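Local coordinates for protein Tetur07g02040 (Tetranychus urticae, PDB 6BDJ) that binds a ferric iron and probably cleaves the aromatic ring of catechol-type compounds by the intradiol route, inserting both atoms of molecular oxygen, at residues 36-48 and 149-163. Numbering follows the deposited sequence.
Sequences LSPEVGEGPYFIE and HYRIHANGNVAHIGQ. With FE (Fe (III) ion), chain C.
Residues 36-48, an irregular loop, run across the antiparallel hairpin 149-163, and Val40 N bonds to Ile161 O (3.0 Å), the one backbone-to-backbone hydrogen bond between them. Next to it, the Glu39 carboxylate takes the Ile161 amide on the anti lone pair of OE1, an oxygen also bonded to Ser232. The same side chain lays CG over one face of the His160 imidazole, 3.6 Å from the ring centroid, a CH-pi contact. With CG anti to the backbone N (chi1 -163°), the His160 ring is brought up to the loop, where NE2 donates to Pro38 O from above the carbonyl plane (2.9 Å). Ala159 and His160 together face Ile152 in a classic beta bulge of this hairpin, which belongs to the beta-sandwich core of the intradiol dioxygenase fold and carries iron ligand His149.

Arg151 reaches out nearly fully extended, its guanidinium sandwiched between Val158 CG1 and the Phe46 ring, whose plane is tilted 21° from it; Arg151 CD lies over one face of that ring, toward its rim, in a CH-pi contact. In the guanidinium plane, Arg151 NH1 donates to the syn lone pair of Glu42 OE2 (2.7 Å) in a salt bridge, while NE donates to His153 NE2, fixing the group's rotation. Glu48 OE1 adds only a long, out-of-plane charge contact.

Near the metal, Gln163 NE2 donates to Gly41 O at 2.9 Å, in the carbonyl plane, and its stem packs on Val40 CG1; Gln163 OE1 bonds Arg144. One water links Gly41 O, Gly162 O and His149 ND1, accepting from the last (2.7 Å), which probably helps to orient the imidazole whose NE2 binds iron at 2.3 Å, alongside Tyr96 and His147.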
ATOM      1  N   LEU A  36      16.295  -5.618   6.503  1.00 75.87           N
ATOM      2  CA  LEU A  36      15.877  -4.615   5.562  1.00 73.73           C
ATOM      3  C   LEU A  36      14.680  -5.100   4.754  1.00 69.03           C
ATOM      4  O   LEU A  36      14.760  -6.106   4.048  1.00 66.99           O
ATOM      5  CB  LEU A  36      17.038  -4.255   4.652  1.00 75.96           C
ATOM      6  CG  LEU A  36      16.785  -3.211   3.561  1.00 76.38           C
ATOM      7  CD1 LEU A  36      16.443  -1.850   4.169  1.00 75.97           C
ATOM      8  CD2 LEU A  36      18.011  -3.168   2.650  1.00 76.79           C
ATOM      9  N   SER A  37      13.559  -4.395   4.887  1.00 67.43           N
ATOM     10  CA  SER A  37      12.375  -4.724   4.106  1.00 64.71           C
ATOM     11  C   SER A  37      12.667  -4.580   2.618  1.00 61.69           C
ATOM     12  O   SER A  37      13.500  -3.773   2.215  1.00 63.67           O
ATOM     13  CB  SER A  37      11.195  -3.876   4.518  1.00 64.32           C
ATOM     14  OG  SER A  37      10.734  -4.313   5.785  1.00 68.69           O
ATOM     15  N   PRO A  38      12.025  -5.405   1.797  1.00 60.06           N
ATOM     16  CA  PRO A  38      12.248  -5.267   0.380  1.00 58.81           C
ATOM     17  C   PRO A  38      11.506  -4.047  -0.175  1.00 55.53           C
ATOM     18  O   PRO A  38      10.496  -3.625   0.380  1.00 49.40           O
ATOM     19  CB  PRO A  38      11.610  -6.531  -0.173  1.00 60.79           C
ATOM     20  CG  PRO A  38      10.441  -6.751   0.741  1.00 60.92           C
ATOM     21  CD  PRO A  38      10.999  -6.426   2.101  1.00 60.79           C
ATOM     22  N   GLU A  39      12.048  -3.508  -1.258  1.00 54.88           N
ATOM     23  CA  GLU A  39      11.412  -2.492  -2.042  1.00 53.21           C
ATOM     24  C   GLU A  39      10.743  -3.113  -3.254  1.00 51.91           C
ATOM     25  O   GLU A  39      11.150  -4.183  -3.749  1.00 49.83           O
ATOM     26  CB  GLU A  39      12.443  -1.499  -2.546  1.00 56.53           C
ATOM     27  CG  GLU A  39      13.061  -0.612  -1.482  1.00 58.16           C
ATOM     28  CD  GLU A  39      13.560   0.695  -2.075  1.00 60.17           C
ATOM     29  OE1 GLU A  39      12.757   1.670  -2.205  1.00 57.86           O
ATOM     30  OE2 GLU A  39      14.754   0.726  -2.416  1.00 64.18           O
ATOM     31  N   VAL A  40       9.735  -2.422  -3.776  1.00 50.19           N
ATOM     32  CA  VAL A  40       8.968  -2.917  -4.930  1.00 50.05           C
ATOM     33  C   VAL A  40       8.627  -1.680  -5.740  1.00 50.14           C
ATOM     34  O   VAL A  40       8.385  -0.603  -5.163  1.00 52.15           O
ATOM     35  CB  VAL A  40       7.644  -3.588  -4.486  1.00 51.36           C
ATOM     36  CG1 VAL A  40       6.948  -4.213  -5.683  1.00 51.54           C
ATOM     37  CG2 VAL A  40       7.888  -4.673  -3.446  1.00 52.87           C
ATOM     38  N   GLY A  41       8.542  -1.840  -7.057  1.00 49.03           N
ATOM     39  CA  GLY A  41       8.289  -0.714  -7.961  1.00 49.71           C
ATOM     40  C   GLY A  41       7.011   0.061  -7.580  1.00 49.96           C
ATOM     41  O   GLY A  41       6.037  -0.503  -7.101  1.00 50.27           O
ATOM     42  N   GLU A  42       7.055   1.363  -7.789  1.00 51.03           N
ATOM     43  CA  GLU A  42       5.959   2.268  -7.442  1.00 49.70           C
ATOM     44  C   GLU A  42       4.696   2.010  -8.246  1.00 49.59           C
ATOM     45  O   GLU A  42       3.574   2.278  -7.778  1.00 48.02           O
ATOM     46  CB  GLU A  42       6.415   3.687  -7.731  1.00 50.58           C
ATOM     47  CG  GLU A  42       5.483   4.768  -7.258  1.00 49.61           C
ATOM     48  CD  GLU A  42       6.167   6.110  -7.345  1.00 52.18           C
ATOM     49  OE1 GLU A  42       6.152   6.732  -8.450  1.00 53.75           O
ATOM     50  OE2 GLU A  42       6.740   6.521  -6.304  1.00 53.41           O
ATOM     51  N   GLY A  43       4.895   1.534  -9.471  1.00 48.09           N
ATOM     52  CA  GLY A  43       3.854   1.547 -10.480  1.00 47.76           C
ATOM     53  C   GLY A  43       3.520   2.969 -10.900  1.00 47.42           C
ATOM     54  O   GLY A  43       4.159   3.916 -10.444  1.00 46.05           O
ATOM     55  N   PRO A  44       2.511   3.124 -11.759  1.00 46.99           N
ATOM     56  CA  PRO A  44       2.214   4.401 -12.405  1.00 48.83           C
ATOM     57  C   PRO A  44       1.277   5.356 -11.692  1.00 47.42           C
ATOM     58  O   PRO A  44       1.055   6.453 -12.194  1.00 48.72           O
ATOM     59  CB  PRO A  44       1.566   3.973 -13.738  1.00 51.55           C
ATOM     60  CG  PRO A  44       1.233   2.510 -13.606  1.00 51.37           C
ATOM     61  CD  PRO A  44       1.611   2.062 -12.229  1.00 49.34           C
ATOM     62  N   TYR A  45       0.707   4.965 -10.557  1.00 45.54           N
ATOM     63  CA  TYR A  45      -0.395   5.737  -9.988  1.00 45.03           C
ATOM     64  C   TYR A  45      -0.124   6.494  -8.704  1.00 46.07           C
ATOM     65  O   TYR A  45      -1.088   6.936  -8.041  1.00 43.88           O
ATOM     66  CB  TYR A  45      -1.631   4.853  -9.844  1.00 45.55           C
ATOM     67  CG  TYR A  45      -2.015   4.158 -11.144  1.00 48.07           C
ATOM     68  CD1 TYR A  45      -2.147   4.870 -12.337  1.00 49.99           C
ATOM     69  CD2 TYR A  45      -2.213   2.788 -11.180  1.00 52.05           C
ATOM     70  CE1 TYR A  45      -2.517   4.241 -13.513  1.00 54.73           C
ATOM     71  CE2 TYR A  45      -2.573   2.130 -12.361  1.00 55.05           C
ATOM     72  CZ  TYR A  45      -2.730   2.864 -13.523  1.00 56.56           C
ATOM     73  OH  TYR A  45      -3.083   2.214 -14.678  1.00 59.75           O
ATOM     74  N   PHE A  46       1.151   6.734  -8.377  1.00 44.62           N
ATOM     75  CA  PHE A  46       1.452   7.603  -7.237  1.00 43.08           C
ATOM     76  C   PHE A  46       1.052   9.015  -7.569  1.00 43.80           C
ATOM     77  O   PHE A  46       1.240   9.480  -8.712  1.00 43.21           O
ATOM     78  CB  PHE A  46       2.921   7.574  -6.824  1.00 44.14           C
ATOM     79  CG  PHE A  46       3.221   8.394  -5.593  1.00 44.49           C
ATOM     80  CD1 PHE A  46       2.551   8.155  -4.390  1.00 43.66           C
ATOM     81  CD2 PHE A  46       4.152   9.431  -5.634  1.00 45.18           C
ATOM     82  CE1 PHE A  46       2.808   8.930  -3.268  1.00 43.22           C
ATOM     83  CE2 PHE A  46       4.422  10.186  -4.522  1.00 44.66           C
ATOM     84  CZ  PHE A  46       3.756   9.951  -3.334  1.00 44.10           C
ATOM     85  N   ILE A  47       0.481   9.694  -6.565  1.00 42.44           N
ATOM     86  CA  ILE A  47       0.131  11.107  -6.664  1.00 43.96           C
ATOM     87  C   ILE A  47       0.733  11.769  -5.448  1.00 43.95           C
ATOM     88  O   ILE A  47       0.346  11.504  -4.310  1.00 40.86           O
ATOM     89  CB  ILE A  47      -1.382  11.356  -6.706  1.00 43.45           C
ATOM     90  CG1 ILE A  47      -1.977  10.746  -7.969  1.00 45.04           C
ATOM     91  CG2 ILE A  47      -1.676  12.861  -6.731  1.00 43.79           C
ATOM     92  CD1 ILE A  47      -3.504  10.844  -8.068  1.00 46.07           C
ATOM     93  N   GLU A  48       1.693  12.633  -5.715  1.00 46.35           N
ATOM     94  CA  GLU A  48       2.496  13.221  -4.671  1.00 47.42           C
ATOM     95  C   GLU A  48       1.775  14.435  -4.094  1.00 47.35           C
ATOM     96  O   GLU A  48       1.973  15.560  -4.531  1.00 50.81           O
ATOM     97  CB  GLU A  48       3.883  13.582  -5.188  1.00 49.22           C
ATOM     98  CG  GLU A  48       4.808  13.910  -4.030  1.00 53.91           C
ATOM     99  CD  GLU A  48       6.281  14.077  -4.403  1.00 57.61           C
ATOM    100  OE1 GLU A  48       6.670  13.922  -5.587  1.00 59.35           O
ATOM    101  OE2 GLU A  48       7.044  14.359  -3.460  1.00 59.52           O
ATOM    102  N   HIS A 149      -0.035  -0.098  -2.227  1.00 44.99           N
ATOM    103  CA  HIS A 149       1.246   0.551  -2.329  1.00 44.43           C
ATOM    104  C   HIS A 149       1.552   1.421  -1.149  1.00 44.17           C
ATOM    105  O   HIS A 149       0.632   1.939  -0.510  1.00 42.56           O
ATOM    106  CB  HIS A 149       1.276   1.481  -3.492  1.00 42.61           C
ATOM    107  CG  HIS A 149       1.126   0.831  -4.802  1.00 45.68           C
ATOM    108  ND1 HIS A 149       2.217   0.513  -5.597  1.00 46.42           N
ATOM    109  CD2 HIS A 149       0.025   0.480  -5.493  1.00 44.46           C
ATOM    110  CE1 HIS A 149       1.780  -0.010  -6.726  1.00 47.43           C
ATOM    111  NE2 HIS A 149       0.459  -0.040  -6.682  1.00 49.63           N
ATOM    112  N   TYR A 150       2.845   1.672  -0.943  1.00 41.96           N
ATOM    113  CA  TYR A 150       3.302   2.584   0.094  1.00 42.42           C
ATOM    114  C   TYR A 150       4.633   3.195  -0.303  1.00 42.28           C
ATOM    115  O   TYR A 150       5.444   2.566  -0.994  1.00 41.34           O
ATOM    116  CB  TYR A 150       3.392   1.903   1.466  1.00 45.51           C
ATOM    117  CG  TYR A 150       4.582   0.993   1.641  1.00 47.65           C
ATOM    118  CD1 TYR A 150       4.523  -0.345   1.276  1.00 49.75           C
ATOM    119  CD2 TYR A 150       5.761   1.466   2.182  1.00 50.34           C
ATOM    120  CE1 TYR A 150       5.624  -1.183   1.432  1.00 50.70           C
ATOM    121  CE2 TYR A 150       6.865   0.649   2.330  1.00 51.23           C
ATOM    122  CZ  TYR A 150       6.796  -0.676   1.956  1.00 51.75           C
ATOM    123  OH  TYR A 150       7.919  -1.474   2.125  1.00 52.73           O
ATOM    124  N   ARG A 151       4.841   4.425   0.131  1.00 41.80           N
ATOM    125  CA  ARG A 151       6.048   5.160  -0.138  1.00 42.65           C
ATOM    126  C   ARG A 151       6.354   6.004   1.075  1.00 44.22           C
ATOM    127  O   ARG A 151       5.452   6.616   1.652  1.00 43.10           O
ATOM    128  CB  ARG A 151       5.844   6.026  -1.371  1.00 42.80           C
ATOM    129  CG  ARG A 151       6.851   7.132  -1.571  1.00 43.80           C
ATOM    130  CD  ARG A 151       6.816   7.594  -3.027  1.00 45.07           C
ATOM    131  NE  ARG A 151       7.422   8.901  -3.167  1.00 48.15           N
ATOM    132  CZ  ARG A 151       7.798   9.508  -4.296  1.00 49.90           C
ATOM    133  NH1 ARG A 151       7.696   8.928  -5.491  1.00 49.95           N
ATOM    134  NH2 ARG A 151       8.315  10.740  -4.218  1.00 52.46           N
ATOM    135  N   ILE A 152       7.618   6.018   1.482  1.00 45.86           N
ATOM    136  CA  ILE A 152       8.048   6.667   2.730  1.00 48.42           C
ATOM    137  C   ILE A 152       9.079   7.742   2.474  1.00 50.43           C
ATOM    138  O   ILE A 152      10.116   7.486   1.860  1.00 52.44           O
ATOM    139  CB  ILE A 152       8.630   5.663   3.726  1.00 50.21           C
ATOM    140  CG1 ILE A 152       7.601   4.554   3.951  1.00 49.48           C
ATOM    141  CG2 ILE A 152       8.966   6.356   5.044  1.00 51.70           C
ATOM    142  CD1 ILE A 152       8.138   3.333   4.644  1.00 51.94           C
ATOM    143  N   HIS A 153       8.808   8.936   2.992  1.00 51.86           N
ATOM    144  CA  HIS A 153       9.763  10.029   2.947  1.00 56.37           C
ATOM    145  C   HIS A 153      10.296  10.230   4.337  1.00 60.24           C
ATOM    146  O   HIS A 153       9.518  10.272   5.294  1.00 60.39           O
ATOM    147  CB  HIS A 153       9.137  11.327   2.470  1.00 56.29           C
ATOM    148  CG  HIS A 153       8.574  11.264   1.087  1.00 55.13           C
ATOM    149  ND1 HIS A 153       8.031  12.366   0.462  1.00 54.42           N
ATOM    150  CD2 HIS A 153       8.496  10.244   0.195  1.00 54.13           C
ATOM    151  CE1 HIS A 153       7.637  12.033  -0.752  1.00 53.90           C
ATOM    152  NE2 HIS A 153       7.899  10.748  -0.938  1.00 54.19           N
ATOM    153  N   ALA A 154      11.619  10.320   4.447  1.00 64.31           N
ATOM    154  CA  ALA A 154      12.293  10.712   5.692  1.00 68.17           C
ATOM    155  C   ALA A 154      13.413  11.634   5.305  1.00 72.61           C
ATOM    156  O   ALA A 154      14.073  11.392   4.296  1.00 74.31           O
ATOM    157  CB  ALA A 154      12.848   9.508   6.437  1.00 68.22           C
ATOM    158  N   ASN A 155      13.590  12.711   6.068  1.00 79.89           N
ATOM    159  CA  ASN A 155      14.685  13.699   5.837  1.00 87.02           C
ATOM    160  C   ASN A 155      14.605  14.331   4.437  1.00 87.58           C
ATOM    161  O   ASN A 155      15.638  14.618   3.819  1.00 90.37           O
ATOM    162  CB  ASN A 155      16.110  13.082   6.035  1.00 90.11           C
ATOM    163  CG  ASN A 155      16.193  12.102   7.183  1.00 91.12           C
ATOM    164  OD1 ASN A 155      16.791  11.044   7.038  1.00 89.69           O
ATOM    165  ND2 ASN A 155      15.593  12.440   8.326  1.00 91.43           N
ATOM    166  N   GLY A 156      13.392  14.512   3.907  1.00 84.07           N
ATOM    167  CA  GLY A 156      13.197  14.940   2.522  1.00 83.21           C
ATOM    168  C   GLY A 156      13.774  14.034   1.427  1.00 79.91           C
ATOM    169  O   GLY A 156      14.045  14.506   0.320  1.00 79.21           O
ATOM    170  N   ASN A 157      14.023  12.766   1.762  1.00 76.88           N
ATOM    171  CA  ASN A 157      14.430  11.766   0.782  1.00 75.13           C
ATOM    172  C   ASN A 157      13.293  10.762   0.661  1.00 67.60           C
ATOM    173  O   ASN A 157      12.608  10.440   1.654  1.00 63.71           O
ATOM    174  CB  ASN A 157      15.703  10.997   1.180  1.00 78.62           C
ATOM    175  CG  ASN A 157      16.976  11.732   0.844  1.00 84.58           C
ATOM    176  OD1 ASN A 157      16.977  12.904   0.448  1.00 84.02           O
ATOM    177  ND2 ASN A 157      18.086  11.044   1.031  1.00 88.77           N
ATOM    178  N   VAL A 158      13.146  10.241  -0.556  1.00 64.70           N
ATOM    179  CA  VAL A 158      12.272   9.112  -0.799  1.00 61.59           C
ATOM    180  C   VAL A 158      13.075   7.911  -0.318  1.00 58.91           C
ATOM    181  O   VAL A 158      13.956   7.434  -1.022  1.00 57.02           O
ATOM    182  CB  VAL A 158      11.907   8.954  -2.290  1.00 63.24           C
ATOM    183  CG1 VAL A 158      10.812   7.903  -2.441  1.00 61.62           C
ATOM    184  CG2 VAL A 158      11.475  10.284  -2.899  1.00 64.33           C
ATOM    185  N   ALA A 159      12.785   7.444   0.889  1.00 55.56           N
ATOM    186  CA  ALA A 159      13.592   6.445   1.540  1.00 56.62           C
ATOM    187  C   ALA A 159      13.268   5.015   1.127  1.00 55.82           C
ATOM    188  O   ALA A 159      14.156   4.148   1.139  1.00 58.32           O
ATOM    189  CB  ALA A 159      13.483   6.615   3.043  1.00 57.44           C
ATOM    190  N   HIS A 160      12.004   4.762   0.783  1.00 54.09           N
ATOM    191  CA  HIS A 160      11.530   3.402   0.561  1.00 52.74           C
ATOM    192  C   HIS A 160      10.186   3.391  -0.121  1.00 49.52           C
ATOM    193  O   HIS A 160       9.290   4.128   0.269  1.00 51.10           O
ATOM    194  CB  HIS A 160      11.436   2.645   1.895  1.00 54.71           C
ATOM    195  CG  HIS A 160      11.348   1.157   1.745  1.00 55.55           C
ATOM    196  ND1 HIS A 160      12.413   0.322   1.994  1.00 59.26           N
ATOM    197  CD2 HIS A 160      10.320   0.356   1.374  1.00 54.61           C
ATOM    198  CE1 HIS A 160      12.046  -0.933   1.784  1.00 59.05           C
ATOM    199  NE2 HIS A 160      10.776  -0.940   1.419  1.00 56.90           N
ATOM    200  N   ILE A 161      10.049   2.560  -1.137  1.00 47.03           N
ATOM    201  CA  ILE A 161       8.818   2.369  -1.880  1.00 45.60           C
ATOM    202  C   ILE A 161       8.563   0.875  -1.905  1.00 47.00           C
ATOM    203  O   ILE A 161       9.474   0.069  -2.172  1.00 47.33           O
ATOM    204  CB  ILE A 161       8.932   2.858  -3.334  1.00 45.81           C
ATOM    205  CG1 ILE A 161       9.128   4.366  -3.380  1.00 47.04           C
ATOM    206  CG2 ILE A 161       7.689   2.447  -4.151  1.00 44.32           C
ATOM    207  CD1 ILE A 161       9.531   4.901  -4.745  1.00 48.27           C
ATOM    208  N   GLY A 162       7.333   0.487  -1.660  1.00 45.31           N
ATOM    209  CA  GLY A 162       6.994  -0.922  -1.660  1.00 46.18           C
ATOM    210  C   GLY A 162       5.541  -1.194  -1.906  1.00 46.45           C
ATOM    211  O   GLY A 162       4.780  -0.318  -2.368  1.00 44.84           O
ATOM    212  N   GLN A 163       5.204  -2.456  -1.670  1.00 49.21           N
ATOM    213  CA  GLN A 163       3.869  -2.972  -1.847  1.00 48.83           C
ATOM    214  C   GLN A 163       3.570  -3.942  -0.735  1.00 51.30           C
ATOM    215  O   GLN A 163       4.422  -4.722  -0.342  1.00 53.77           O
ATOM    216  CB  GLN A 163       3.733  -3.646  -3.201  1.00 49.67           C
ATOM    217  CG  GLN A 163       3.738  -2.641  -4.341  1.00 49.12           C
ATOM    218  CD  GLN A 163       3.491  -3.247  -5.711  1.00 49.49           C
ATOM    219  OE1 GLN A 163       2.874  -4.315  -5.836  1.00 49.39           O
ATOM    220  NE2 GLN A 163       3.960  -2.558  -6.748  1.00 47.28           N
TER
HETATM  221 FE    FE C 301      -1.160  -0.882  -8.145  1.00 69.11          FE
HETATM  222  O   HOH W   1       7.498  -4.403   0.212  1.00 68.15           O
HETATM  223  O   HOH W   2       4.798   0.781  -4.769  1.00 48.63           O
HETATM  224  O   HOH W   3      -0.223   0.388  -9.630  1.00 52.31           O